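PDB 3G02: epoxide hydrolase from Aspergillus niger, which probably hydrolyses epoxides to vicinal diols, here as an enantioselective variant obtained by directed evolution of an alpha/beta hydrolase. Local coordinates for residues V353-I358 with G362-F367; D30-L35 with S269-L274; Q130-E135 with E139-H144; H116-S121 with P309-T314; R172-L177 with R200-G205. The protein carries 9 engineered substitutions. One frame throughout, in Å; residues are numbered along the deposited sequence.

Contact 1: residues V353-I358 with G362-F367; sequences VPRSWI and GNLVFF
Arg355 lies with its aliphatic chain over one face of the Phe367 ring. Its CB sits 3.8 Å from the centroid of the Phe367 ring and 16° off the ring normal, a CH-pi contact. With CG anti to the backbone N (chi1 -180°) and the chain extended as far as NE, the arginine runs on across the ring toward the root of the phenylalanine. There its guanidinium, tilted 27° from the ring plane, takes Phe367 CB over its own face, with Arg355 CZ and Phe367 CB 3.7 Å apart. Ile358 adds to this at the ring edge, its CD1 4.2 Å from Phe367 CE1, while its CG2 leans on Leu364 CD1. Leu364 CD2 in turn reaches Arg355 CG at 4.0 Å. Phe343 of strand 340-345 touches both Ile358 and Phe367. This is the helix-on-sheet packing of a beta-alpha-beta crossover, here the one leading into the outermost parallel strand, 362-369, of the alpha/beta hydrolase sheet.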
# COMPACT_ATOMS: atom_id res chain seq x y z
N VAL A 353 12.02 21.13 1.83
CA VAL A 353 13.45 21.40 1.92
C VAL A 353 13.70 22.90 1.74
O VAL A 353 12.97 23.57 1.01
CB VAL A 353 14.27 20.57 0.89
CG1 VAL A 353 14.25 19.09 1.26
CG2 VAL A 353 13.76 20.76 -0.54
N PRO A 354 14.73 23.44 2.43
CA PRO A 354 14.97 24.88 2.44
C PRO A 354 15.68 25.40 1.19
O PRO A 354 16.25 24.62 0.42
CB PRO A 354 15.86 25.06 3.66
CG PRO A 354 16.65 23.81 3.72
CD PRO A 354 15.72 22.72 3.26
N ARG A 355 15.66 26.72 1.02
CA ARG A 355 16.34 27.39 -0.09
C ARG A 355 17.80 26.97 -0.26
O ARG A 355 18.23 26.68 -1.38
CB ARG A 355 16.24 28.92 0.08
CG ARG A 355 16.91 29.70 -1.04
CD ARG A 355 16.74 31.20 -0.88
NE ARG A 355 17.37 31.91 -2.00
CZ ARG A 355 17.08 33.16 -2.36
NH1 ARG A 355 16.16 33.86 -1.71
NH2 ARG A 355 17.71 33.71 -3.39
N SER A 356 18.55 26.93 0.84
CA SER A 356 19.98 26.61 0.79
C SER A 356 20.27 25.18 0.30
O SER A 356 21.38 24.89 -0.17
CB SER A 356 20.64 26.85 2.15
OG SER A 356 20.11 25.99 3.13
N TRP A 357 19.29 24.30 0.43
CA TRP A 357 19.41 22.94 -0.09
C TRP A 357 19.04 22.92 -1.57
O TRP A 357 19.77 22.35 -2.38
CB TRP A 357 18.51 21.99 0.69
CG TRP A 357 19.04 21.56 2.02
CD1 TRP A 357 20.02 22.17 2.77
CD2 TRP A 357 18.60 20.43 2.79
NE1 TRP A 357 20.22 21.49 3.94
CE2 TRP A 357 19.37 20.42 3.98
CE3 TRP A 357 17.65 19.43 2.58
CZ2 TRP A 357 19.20 19.43 4.97
CZ3 TRP A 357 17.49 18.45 3.56
CH2 TRP A 357 18.26 18.46 4.74
N ILE A 358 17.93 23.56 -1.91
CA ILE A 358 17.47 23.65 -3.30
C ILE A 358 18.53 24.33 -4.19
O ILE A 358 18.73 23.94 -5.34
CB ILE A 358 16.11 24.38 -3.39
CG1 ILE A 358 15.04 23.58 -2.62
CG2 ILE A 358 15.68 24.60 -4.84
CD1 ILE A 358 13.84 24.39 -2.21
N GLY A 362 20.71 23.52 -8.58
CA GLY A 362 20.56 24.28 -9.81
C GLY A 362 20.99 25.73 -9.70
O GLY A 362 21.31 26.22 -8.61
N ASN A 363 20.99 26.41 -10.85
CA ASN A 363 21.26 27.84 -10.94
C ASN A 363 20.04 28.61 -10.44
O ASN A 363 19.29 29.20 -11.23
CB ASN A 363 21.63 28.19 -12.39
CG ASN A 363 21.88 29.68 -12.60
OD1 ASN A 363 22.31 30.40 -11.69
ND2 ASN A 363 21.60 30.14 -13.81
N LEU A 364 19.84 28.58 -9.13
CA LEU A 364 18.65 29.15 -8.50
C LEU A 364 18.72 30.67 -8.47
O LEU A 364 19.36 31.26 -7.58
CB LEU A 364 18.45 28.57 -7.09
CG LEU A 364 17.16 28.96 -6.35
CD1 LEU A 364 15.94 28.29 -6.98
CD2 LEU A 364 17.27 28.59 -4.88
N VAL A 365 18.06 31.30 -9.44
CA VAL A 365 18.09 32.76 -9.60
C VAL A 365 16.81 33.40 -9.10
O VAL A 365 16.69 34.63 -9.06
CB VAL A 365 18.32 33.16 -11.09
CG1 VAL A 365 19.70 32.71 -11.56
CG2 VAL A 365 17.23 32.58 -11.99
N PHE A 366 15.85 32.57 -8.70
CA PHE A 366 14.52 33.03 -8.32
C PHE A 366 13.97 32.12 -7.23
O PHE A 366 13.91 30.91 -7.40
CB PHE A 366 13.61 33.02 -9.56
CG PHE A 366 12.20 33.46 -9.30
CD1 PHE A 366 11.23 32.55 -8.86
CD2 PHE A 366 11.81 34.77 -9.56
CE1 PHE A 366 9.92 32.95 -8.64
CE2 PHE A 366 10.50 35.18 -9.34
CZ PHE A 366 9.55 34.27 -8.89
N PHE A 367 13.59 32.73 -6.11
CA PHE A 367 13.00 31.99 -5.00
C PHE A 367 11.91 32.83 -4.36
O PHE A 367 12.09 34.02 -4.11
CB PHE A 367 14.06 31.62 -3.95
CG PHE A 367 13.55 30.74 -2.85
CD1 PHE A 367 13.59 29.36 -2.97
CD2 PHE A 367 13.03 31.30 -1.68
CE1 PHE A 367 13.12 28.53 -1.94
CE2 PHE A 367 12.56 30.48 -0.65
CZ PHE A 367 12.61 29.10 -0.78

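Contact 2: residues D30-L35 with S269-L274; sequences DDLKTL and SSPIAL
The puckered ring of Pro271 meets two leucines of helix 26-38 along the rim formed by its CB, CG and CD. Leu32 takes the CB end of that rim, its CD1 3.6 Å from Pro271 CB, and the leucine and the proline run antiparallel past one another. At the CD end Leu35 brings up not its branched tip but its CB, 3.7 Å from Pro271 CD, with its carbonyl carbon 3.7 Å from Pro271 CG. The reach of Leu32 depends on its CG standing anti to the backbone N (chi1 171°), which swings CD1 toward the proline although the side chain does not set out in that direction.

The proline occupies the first turn of helix 271-284. Ser270 is the N-cap: its OG accepts from Ile272 N at 3.1 Å over a bent path (137°), and is also hydrogen-bonded to Ser39 OG. Ser39 OG bonds Leu35 O as well, so this one hydroxyl ties the two segments together at second hand. Lys40 and Ser269 of the second subunit touch Leu35 and Ser270, which puts the junction beside the dimer interface. Within the chain, the flat indoles of Trp303 from helix 292-304 and Trp69 from helix 59-71 both pack against Leu32 and Pro271, so four helices come together here.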
# COMPACT_ATOMS: atom_id res chain seq x y z
N ASP A 30 -23.42 5.44 -15.21
CA ASP A 30 -24.31 4.48 -14.55
C ASP A 30 -23.51 3.37 -13.90
O ASP A 30 -23.79 2.98 -12.76
CB ASP A 30 -25.30 3.88 -15.56
CG ASP A 30 -26.25 4.90 -16.15
OD1 ASP A 30 -26.41 6.01 -15.57
OD2 ASP A 30 -26.85 4.59 -17.20
N ASP A 31 -22.51 2.86 -14.62
CA ASP A 31 -21.65 1.79 -14.12
C ASP A 31 -20.93 2.24 -12.85
O ASP A 31 -20.87 1.51 -11.87
CB ASP A 31 -20.63 1.36 -15.18
CG ASP A 31 -20.10 -0.05 -14.94
OD1 ASP A 31 -20.90 -0.95 -14.60
OD2 ASP A 31 -18.88 -0.27 -15.12
N LEU A 32 -20.40 3.47 -12.87
CA LEU A 32 -19.75 4.04 -11.70
C LEU A 32 -20.69 4.09 -10.49
O LEU A 32 -20.31 3.66 -9.40
CB LEU A 32 -19.17 5.43 -12.01
CG LEU A 32 -18.63 6.28 -10.85
CD1 LEU A 32 -17.56 5.54 -10.05
CD2 LEU A 32 -18.08 7.61 -11.36
N LYS A 33 -21.91 4.60 -10.67
CA LYS A 33 -22.84 4.69 -9.55
C LYS A 33 -23.27 3.32 -9.02
O LYS A 33 -23.44 3.15 -7.81
CB LYS A 33 -24.04 5.58 -9.90
CG LYS A 33 -23.67 7.04 -10.22
CD LYS A 33 -22.99 7.76 -9.05
CE LYS A 33 -22.16 8.94 -9.53
NZ LYS A 33 -22.98 10.06 -10.07
N THR A 34 -23.44 2.35 -9.92
CA THR A 34 -23.72 0.97 -9.52
C THR A 34 -22.59 0.41 -8.65
O THR A 34 -22.84 -0.18 -7.61
CB THR A 34 -23.94 0.06 -10.75
OG1 THR A 34 -25.16 0.45 -11.40
CG2 THR A 34 -24.04 -1.41 -10.35
N LEU A 35 -21.34 0.64 -9.07
CA LEU A 35 -20.20 0.11 -8.32
C LEU A 35 -19.95 0.87 -7.02
O LEU A 35 -19.50 0.27 -6.04
CB LEU A 35 -18.95 0.04 -9.20
CG LEU A 35 -19.05 -0.82 -10.47
CD1 LEU A 35 -17.71 -0.88 -11.18
CD2 LEU A 35 -19.58 -2.22 -10.20
N SER A 269 -10.53 -2.21 -8.78
CA SER A 269 -11.63 -3.13 -8.49
C SER A 269 -12.92 -2.44 -8.07
O SER A 269 -14.01 -2.91 -8.38
CB SER A 269 -11.20 -4.16 -7.43
OG SER A 269 -11.05 -3.55 -6.16
N SER A 270 -12.78 -1.33 -7.36
CA SER A 270 -13.91 -0.61 -6.78
C SER A 270 -13.61 0.88 -6.72
O SER A 270 -12.49 1.27 -6.34
CB SER A 270 -14.20 -1.12 -5.37
OG SER A 270 -15.02 -0.21 -4.65
N PRO A 271 -14.59 1.72 -7.06
CA PRO A 271 -14.38 3.17 -6.98
C PRO A 271 -14.17 3.65 -5.54
O PRO A 271 -13.54 4.68 -5.33
CB PRO A 271 -15.68 3.75 -7.57
CG PRO A 271 -16.69 2.67 -7.39
CD PRO A 271 -15.94 1.39 -7.57
N ILE A 272 -14.68 2.90 -4.57
CA ILE A 272 -14.49 3.22 -3.16
C ILE A 272 -13.05 2.93 -2.71
O ILE A 272 -12.49 3.68 -1.91
CB ILE A 272 -15.56 2.54 -2.27
CG1 ILE A 272 -16.91 3.26 -2.45
CG2 ILE A 272 -15.14 2.47 -0.80
CD1 ILE A 272 -16.96 4.69 -1.98
N ALA A 273 -12.45 1.86 -3.24
CA ALA A 273 -11.03 1.60 -3.02
C ALA A 273 -10.20 2.78 -3.53
O ALA A 273 -9.33 3.29 -2.82
CB ALA A 273 -10.59 0.31 -3.71
N LEU A 274 -10.48 3.22 -4.75
CA LEU A 274 -9.77 4.35 -5.32
C LEU A 274 -9.96 5.62 -4.48
O LEU A 274 -9.01 6.36 -4.22
CB LEU A 274 -10.20 4.56 -6.77
CG LEU A 274 -9.41 5.60 -7.57
CD1 LEU A 274 -8.01 5.12 -7.88
CD2 LEU A 274 -10.17 5.92 -8.84

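Contact 3: residues Q130-E135 with E139-H144; sequences QLFREE and ETLPFH
Phe132 hangs from helix 126-135 onto Leu141 and Phe143, closing the beta-alpha-beta unit of the alpha/beta hydrolase fold formed by strand 110-115, this helix and strand 143-148. The two phenylalanines meet obliquely, centroids of their rings 5.8 Å apart and planes at 72°. Phe132 CE1 is the near corner, 3.7 Å from Phe143 CD2. Closer to the helix, Phe132 CD1 lies 3.8 Å from Leu141 CD1, the side chains roughly perpendicular. That approach belongs to one of two modelled conformers of Leu141, the one with CG anti to the backbone N (chi1 -168°).

In the next shell, Pro142 CG sits over the centre of one face of the Phe143 ring, 3.9 Å above its plane. Lys386 of helix 382-396 makes a cation-pi contact with Phe132 and a salt bridge with Glu135 OE1, and Leu102 of strand 95-102 packs on both Phe132 and Leu141. Elsewhere on the helix, polar side chains join one turn to the next: Gln130 NE2 donates to Glu134 OE2 at 3.1 Å, nearly straight at 170°, leaving in its own amide plane but arriving from above the carboxylate plane.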
# COMPACT_ATOMS: atom_id res chain seq x y z
N GLN A 130 -7.84 29.91 -15.89
CA GLN A 130 -8.97 30.83 -15.76
C GLN A 130 -8.51 32.25 -15.44
O GLN A 130 -8.99 33.21 -16.04
CB GLN A 130 -9.95 30.33 -14.69
CG GLN A 130 -11.19 31.22 -14.50
CD GLN A 130 -12.08 31.30 -15.74
OE1 GLN A 130 -12.19 30.34 -16.51
NE2 GLN A 130 -12.73 32.44 -15.93
N LEU A 131 -7.55 32.37 -14.52
CA LEU A 131 -7.00 33.67 -14.18
C LEU A 131 -6.39 34.34 -15.41
O LEU A 131 -6.64 35.52 -15.67
CB LEU A 131 -5.96 33.55 -13.06
CG LEU A 131 -6.47 33.15 -11.67
CD1 LEU A 131 -5.30 32.80 -10.78
CD2 LEU A 131 -7.32 34.25 -11.03
N PHE A 132 -5.63 33.58 -16.19
CA PHE A 132 -5.04 34.11 -17.42
C PHE A 132 -6.08 34.56 -18.43
O PHE A 132 -5.96 35.65 -19.01
CB PHE A 132 -4.07 33.11 -18.05
CG PHE A 132 -2.68 33.18 -17.50
CD1 PHE A 132 -1.84 34.23 -17.85
CD2 PHE A 132 -2.20 32.19 -16.65
CE1 PHE A 132 -0.53 34.31 -17.35
CE2 PHE A 132 -0.90 32.26 -16.15
CZ PHE A 132 -0.07 33.32 -16.50
N ARG A 133 -7.11 33.74 -18.64
CA ARG A 133 -8.18 34.06 -19.60
C ARG A 133 -9.00 35.28 -19.17
O ARG A 133 -9.50 36.02 -20.01
CB ARG A 133 -9.09 32.85 -19.81
CG ARG A 133 -10.12 33.03 -20.92
CD ARG A 133 -10.66 31.71 -21.41
NE ARG A 133 -11.49 31.04 -20.41
CZ ARG A 133 -12.07 29.86 -20.60
NH1 ARG A 133 -11.90 29.21 -21.75
NH2 ARG A 133 -12.81 29.32 -19.64
N GLU A 134 -9.13 35.47 -17.86
CA GLU A 134 -9.84 36.62 -17.31
C GLU A 134 -9.06 37.92 -17.48
O GLU A 134 -9.65 39.01 -17.53
CB GLU A 134 -10.13 36.41 -15.82
CG GLU A 134 -11.27 35.45 -15.55
CD GLU A 134 -11.38 35.03 -14.10
OE1 GLU A 134 -10.41 35.20 -13.33
OE2 GLU A 134 -12.46 34.53 -13.72
N GLU A 135 -7.74 37.80 -17.58
CA GLU A 135 -6.83 38.94 -17.48
C GLU A 135 -6.18 39.34 -18.80
O GLU A 135 -5.49 40.36 -18.87
CB GLU A 135 -5.74 38.63 -16.45
CG GLU A 135 -6.27 38.58 -15.02
CD GLU A 135 -5.32 37.91 -14.05
OE1 GLU A 135 -4.09 37.90 -14.31
OE2 GLU A 135 -5.80 37.38 -13.03
N GLU A 139 -4.94 38.27 -28.08
CA GLU A 139 -4.08 39.32 -28.61
C GLU A 139 -3.05 39.83 -27.59
O GLU A 139 -1.97 40.29 -27.96
CB GLU A 139 -4.92 40.49 -29.14
CG GLU A 139 -5.87 40.14 -30.30
CD GLU A 139 -7.28 39.74 -29.86
OE1 GLU A 139 -7.48 39.41 -28.67
OE2 GLU A 139 -8.20 39.75 -30.70
N THR A 140 -3.39 39.76 -26.30
CA THR A 140 -2.53 40.32 -25.26
C THR A 140 -1.80 39.31 -24.37
O THR A 140 -0.85 39.67 -23.67
CB THR A 140 -3.30 41.33 -24.37
OG1 THR A 140 -4.36 40.66 -23.68
CG2 THR A 140 -3.88 42.45 -25.21
N LEU A 141 -2.25 38.05 -24.40
CA LEU A 141 -1.66 36.99 -23.59
C LEU A 141 -0.15 36.89 -23.86
O LEU A 141 0.26 36.67 -25.00
CB LEU A 141 -2.35 35.65 -23.88
CG LEU A 141 -2.09 34.45 -22.96
CD1 LEU A 141 -2.68 34.68 -21.56
CD2 LEU A 141 -2.68 33.20 -23.58
N PRO A 142 0.67 37.07 -22.81
CA PRO A 142 2.13 37.09 -22.98
C PRO A 142 2.77 35.71 -23.12
O PRO A 142 3.93 35.62 -23.52
CB PRO A 142 2.62 37.78 -21.71
CG PRO A 142 1.60 37.43 -20.68
CD PRO A 142 0.29 37.30 -21.40
N PHE A 143 2.03 34.67 -22.76
CA PHE A 143 2.57 33.31 -22.77
C PHE A 143 1.69 32.38 -23.58
O PHE A 143 0.50 32.63 -23.77
CB PHE A 143 2.65 32.74 -21.34
CG PHE A 143 3.25 33.67 -20.32
CD1 PHE A 143 4.42 34.39 -20.59
CD2 PHE A 143 2.67 33.80 -19.06
CE1 PHE A 143 4.97 35.24 -19.63
CE2 PHE A 143 3.22 34.64 -18.10
CZ PHE A 143 4.38 35.36 -18.39
N HIS A 144 2.29 31.29 -24.07
CA HIS A 144 1.52 30.12 -24.47
C HIS A 144 1.52 29.21 -23.26
O HIS A 144 2.57 28.95 -22.69
CB HIS A 144 2.18 29.39 -25.65
CG HIS A 144 2.19 30.17 -26.93
ND1 HIS A 144 1.04 30.51 -27.60
CD2 HIS A 144 3.22 30.64 -27.67
CE1 HIS A 144 1.36 31.17 -28.70
NE2 HIS A 144 2.67 31.26 -28.76

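Contact 4: residues H116-S121 with P309-T314; sequences HGWPGS and PRAIHT
The backbones of Trp118 and Ala311 approach to 7.6 Å between their CA atoms, where a loop with a cis Trp118-Pro119 peptide faces helix 307-311. Trp118 sends its indole toward the helix, CG anti to the backbone N (chi1 -174°). The pyrrole part does the touching: Ala311 CB lies at the ring edge, 4.3 Å from Trp118 CD1, and Ile312 CG2 comes obliquely to 3.9 Å from Trp118 NE1. The isoleucine lies alongside the indole with the same heading. Pro119 CB sits over the centre of one indole face, 3.5 Å above it, and His256 meets the indole edge-to-face. Beyond, His313 ND1 donates to Arg310 O at 2.9 Å, in the carbonyl plane, a bond that links His313 back to the helix.

The sequence His116-Gly117-Trp118-Pro119 matches the HGXP motif of epoxide hydrolases, whose backbone contributes to the oxyanion hole. Here Trp118 N is hydrogen-bonded to OD2 of Asp193, the predicted nucleophile, and the indole is also beside Tyr315, a predicted proton donor. Between these two segments the contact is purely apolar, consistent with Trp118 helping to form an apolar wall of the probable active site.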
# COMPACT_ATOMS: atom_id res chain seq x y z
N HIS A 116 1.84 18.40 -14.19
CA HIS A 116 1.22 17.81 -13.01
C HIS A 116 1.98 16.58 -12.51
O HIS A 116 2.96 16.15 -13.12
CB HIS A 116 -0.25 17.46 -13.32
CG HIS A 116 -0.42 16.20 -14.12
ND1 HIS A 116 -0.66 16.19 -15.48
CD2 HIS A 116 -0.38 14.90 -13.74
CE1 HIS A 116 -0.76 14.94 -15.90
NE2 HIS A 116 -0.59 14.14 -14.86
N GLY A 117 1.52 16.02 -11.40
CA GLY A 117 2.04 14.75 -10.89
C GLY A 117 0.89 13.86 -10.46
O GLY A 117 -0.22 13.92 -11.02
N TRP A 118 1.15 13.02 -9.45
CA TRP A 118 0.16 12.08 -8.94
C TRP A 118 -0.24 12.52 -7.53
O TRP A 118 0.63 12.86 -6.74
CB TRP A 118 0.77 10.67 -8.88
CG TRP A 118 -0.24 9.61 -8.50
CD1 TRP A 118 -0.91 8.78 -9.35
CD2 TRP A 118 -0.69 9.30 -7.17
NE1 TRP A 118 -1.77 7.97 -8.63
CE2 TRP A 118 -1.65 8.27 -7.30
CE3 TRP A 118 -0.39 9.79 -5.89
CZ2 TRP A 118 -2.31 7.73 -6.19
CZ3 TRP A 118 -1.04 9.25 -4.79
CH2 TRP A 118 -1.99 8.22 -4.95
N PRO A 119 -1.55 12.46 -7.19
CA PRO A 119 -2.71 11.99 -7.95
C PRO A 119 -3.42 13.12 -8.68
O PRO A 119 -4.65 13.16 -8.72
CB PRO A 119 -3.61 11.44 -6.85
CG PRO A 119 -3.39 12.39 -5.70
CD PRO A 119 -1.94 12.87 -5.83
N GLY A 120 -2.63 14.01 -9.27
CA GLY A 120 -3.18 15.13 -10.01
C GLY A 120 -3.41 14.87 -11.48
O GLY A 120 -3.45 13.72 -11.94
N SER A 121 -3.57 15.96 -12.23
CA SER A 121 -3.87 15.89 -13.65
C SER A 121 -3.84 17.30 -14.23
O SER A 121 -3.65 18.28 -13.50
CB SER A 121 -5.26 15.28 -13.89
OG SER A 121 -6.26 16.19 -13.47
N PRO A 309 -3.82 2.60 -12.52
CA PRO A 309 -2.86 1.54 -12.85
C PRO A 309 -1.83 1.91 -13.91
O PRO A 309 -0.77 1.28 -13.98
CB PRO A 309 -3.76 0.39 -13.35
CG PRO A 309 -5.01 1.06 -13.80
CD PRO A 309 -5.21 2.19 -12.84
N ARG A 310 -2.14 2.92 -14.72
CA ARG A 310 -1.26 3.35 -15.81
C ARG A 310 -0.29 4.46 -15.39
O ARG A 310 0.83 4.55 -15.90
CB ARG A 310 -2.10 3.85 -17.00
CG ARG A 310 -3.15 2.85 -17.48
CD ARG A 310 -3.86 3.34 -18.73
NE ARG A 310 -4.71 4.51 -18.49
CZ ARG A 310 -4.55 5.71 -19.07
NH1 ARG A 310 -3.54 5.93 -19.91
NH2 ARG A 310 -5.40 6.69 -18.79
N ALA A 311 -0.73 5.30 -14.46
CA ALA A 311 0.01 6.50 -14.10
C ALA A 311 1.20 6.22 -13.18
O ALA A 311 2.15 7.01 -13.12
CB ALA A 311 -0.92 7.49 -13.43
N ILE A 312 1.14 5.11 -12.46
CA ILE A 312 2.12 4.87 -11.40
C ILE A 312 3.45 4.28 -11.89
O ILE A 312 4.34 4.03 -11.08
CB ILE A 312 1.52 4.06 -10.23
CG1 ILE A 312 1.01 2.69 -10.70
CG2 ILE A 312 0.41 4.88 -9.54
CD1 ILE A 312 0.63 1.77 -9.57
N HIS A 313 3.60 4.12 -13.20
CA HIS A 313 4.81 3.52 -13.77
C HIS A 313 6.10 4.23 -13.34
O HIS A 313 7.14 3.59 -13.20
CB HIS A 313 4.74 3.43 -15.31
CG HIS A 313 4.69 4.76 -16.01
ND1 HIS A 313 3.52 5.46 -16.21
CD2 HIS A 313 5.67 5.50 -16.59
CE1 HIS A 313 3.78 6.58 -16.86
NE2 HIS A 313 5.08 6.63 -17.10
N THR A 314 6.01 5.54 -13.13
CA THR A 314 7.19 6.33 -12.80
C THR A 314 7.72 6.08 -11.40
O THR A 314 8.88 6.36 -11.12
CB THR A 314 6.91 7.83 -12.93
OG1 THR A 314 5.73 8.14 -12.19
CG2 THR A 314 6.72 8.21 -14.39

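Contact 5: residues R172-L177 with R200-G205; sequences RVVDQL and RLLGVG. With FMT (formic acid), chain D.
Leu202 on helix 194-205 packs against helix 167-180 within the alpha/beta hydrolase core; the two helices stand before and after strand 187-191, and the second starts within the probable nucleophile elbow.

The contact between them is apolar. Leu202 divides its two methyls: CD1 lies 3.9 Å from Val174 CG1, and CD2 lies 3.8 Å from Asp175 CB. Its CG stands anti to the carbonyl carbon (chi1 -69°), which directs it at helix 167-180, where the methyls take one neighbour each. Tyr187 and Ile189 of the intervening strand also touch Leu202.

Polar bonds hold what surrounds this. Asp175 offers only its CB to the leucine; its carboxylate is turned to other partners, OD1 hydrogen-bonded to Tyr187 OH and OD2 in a salt bridge with Lys179 NZ, which probably compensates its buried charge. Arg200 faces elsewhere: NH1 is hydrogen-bonded to the carbonyls of Thr361 and Leu335, while a formic acid molecule, probably from the crystallisation liquor and also bonded to Asn218 N, sits at the guanidinium edge. Its O2 takes a 2.7 Å hydrogen bond from Arg200 NE (158°) and a weak one of 3.2 Å from Arg200 NH2.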
# COMPACT_ATOMS: atom_id res chain seq x y z
N ARG A 172 11.00 13.13 -22.69
CA ARG A 172 11.11 13.11 -24.14
C ARG A 172 9.75 13.39 -24.81
O ARG A 172 9.68 14.11 -25.81
CB ARG A 172 11.70 11.78 -24.62
CG ARG A 172 12.05 11.75 -26.11
CD ARG A 172 12.59 10.40 -26.54
NE ARG A 172 11.62 9.33 -26.31
CZ ARG A 172 11.69 8.43 -25.33
NH1 ARG A 172 12.71 8.44 -24.48
NH2 ARG A 172 10.74 7.52 -25.21
N VAL A 173 8.68 12.84 -24.25
CA VAL A 173 7.32 13.09 -24.74
C VAL A 173 6.92 14.57 -24.60
O VAL A 173 6.36 15.15 -25.53
CB VAL A 173 6.28 12.17 -24.06
CG1 VAL A 173 4.85 12.61 -24.38
CG2 VAL A 173 6.50 10.71 -24.48
N VAL A 174 7.20 15.16 -23.44
CA VAL A 174 6.87 16.57 -23.20
C VAL A 174 7.65 17.48 -24.16
O VAL A 174 7.07 18.37 -24.77
CB VAL A 174 7.10 16.98 -21.73
CG1 VAL A 174 6.91 18.48 -21.53
CG2 VAL A 174 6.15 16.21 -20.80
N ASP A 175 8.95 17.21 -24.29
CA ASP A 175 9.80 17.98 -25.21
C ASP A 175 9.29 17.87 -26.65
O ASP A 175 9.23 18.87 -27.37
CB ASP A 175 11.25 17.51 -25.11
CG ASP A 175 12.16 18.18 -26.13
OD1 ASP A 175 12.49 19.37 -25.94
OD2 ASP A 175 12.54 17.51 -27.11
N GLN A 176 8.91 16.66 -27.06
CA GLN A 176 8.38 16.45 -28.41
C GLN A 176 7.07 17.22 -28.63
O GLN A 176 6.85 17.80 -29.69
CB GLN A 176 8.19 14.96 -28.71
CG GLN A 176 7.96 14.64 -30.19
CD GLN A 176 9.05 15.21 -31.10
OE1 GLN A 176 10.23 14.93 -30.92
NE2 GLN A 176 8.64 16.02 -32.07
N LEU A 177 6.20 17.22 -27.62
CA LEU A 177 4.95 17.96 -27.69
C LEU A 177 5.22 19.44 -27.93
O LEU A 177 4.61 20.04 -28.81
CB LEU A 177 4.13 17.77 -26.41
CG LEU A 177 2.87 18.63 -26.26
CD1 LEU A 177 1.83 18.30 -27.33
CD2 LEU A 177 2.28 18.47 -24.87
N ARG A 200 13.06 18.77 -14.21
CA ARG A 200 14.50 18.73 -13.95
C ARG A 200 15.25 18.09 -15.12
O ARG A 200 16.24 18.64 -15.60
CB ARG A 200 14.81 17.99 -12.65
CG ARG A 200 16.31 17.90 -12.32
CD ARG A 200 16.57 17.41 -10.90
NE ARG A 200 16.14 18.38 -9.89
CZ ARG A 200 16.89 19.38 -9.43
NH1 ARG A 200 18.13 19.57 -9.88
NH2 ARG A 200 16.39 20.20 -8.51
N LEU A 201 14.75 16.95 -15.59
CA LEU A 201 15.37 16.24 -16.71
C LEU A 201 15.35 17.07 -17.99
O LEU A 201 16.32 17.08 -18.76
CB LEU A 201 14.71 14.88 -16.94
CG LEU A 201 14.85 13.83 -15.84
CD1 LEU A 201 14.04 12.60 -16.19
CD2 LEU A 201 16.31 13.45 -15.60
N LEU A 202 14.25 17.79 -18.22
CA LEU A 202 14.16 18.71 -19.34
C LEU A 202 15.20 19.83 -19.24
O LEU A 202 15.88 20.16 -20.22
CB LEU A 202 12.74 19.29 -19.46
CG LEU A 202 11.67 18.26 -19.89
CD1 LEU A 202 10.27 18.77 -19.61
CD2 LEU A 202 11.84 17.87 -21.35
N GLY A 203 15.33 20.41 -18.05
CA GLY A 203 16.34 21.44 -17.80
C GLY A 203 17.76 20.93 -18.02
O GLY A 203 18.60 21.63 -18.59
N VAL A 204 18.01 19.70 -17.58
CA VAL A 204 19.34 19.10 -17.62
C VAL A 204 19.78 18.69 -19.04
O VAL A 204 20.92 18.95 -19.43
CB VAL A 204 19.42 17.88 -16.65
CG1 VAL A 204 20.70 17.06 -16.88
CG2 VAL A 204 19.35 18.35 -15.21
N GLY A 205 18.88 18.08 -19.80
CA GLY A 205 19.27 17.38 -21.02
C GLY A 205 18.62 17.77 -22.33
O GLY A 205 18.98 17.23 -23.38
C FMT D . 12.86 17.55 -8.52
O1 FMT D . 12.15 17.03 -7.65
O2 FMT D . 13.93 18.11 -8.28

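Contacts 1 and 3 each close a beta-alpha-beta unit of the one mixed sheet, their centres 28 Å apart: contact 1 at its outermost strand 362-369, contact 3 at strand 143-148. Contact 5 pairs two helices flanking strand 187-191 of that sheet. Contact 4 lies about 17 Å from contact 5, centre to centre, by the predicted catalytic residues. Contact 2 is 43 Å from contact 1, on the opposite side of the chain's centre. Along the chain, contacts 3 and 5 nest in turn inside the loops closed by contacts 2 and 4, whose segments alternate, and contact 1 comes last. Contacts 2 and 4 both touch the second subunit, so contact 4 probably brings the active-site region close to the subunit boundary.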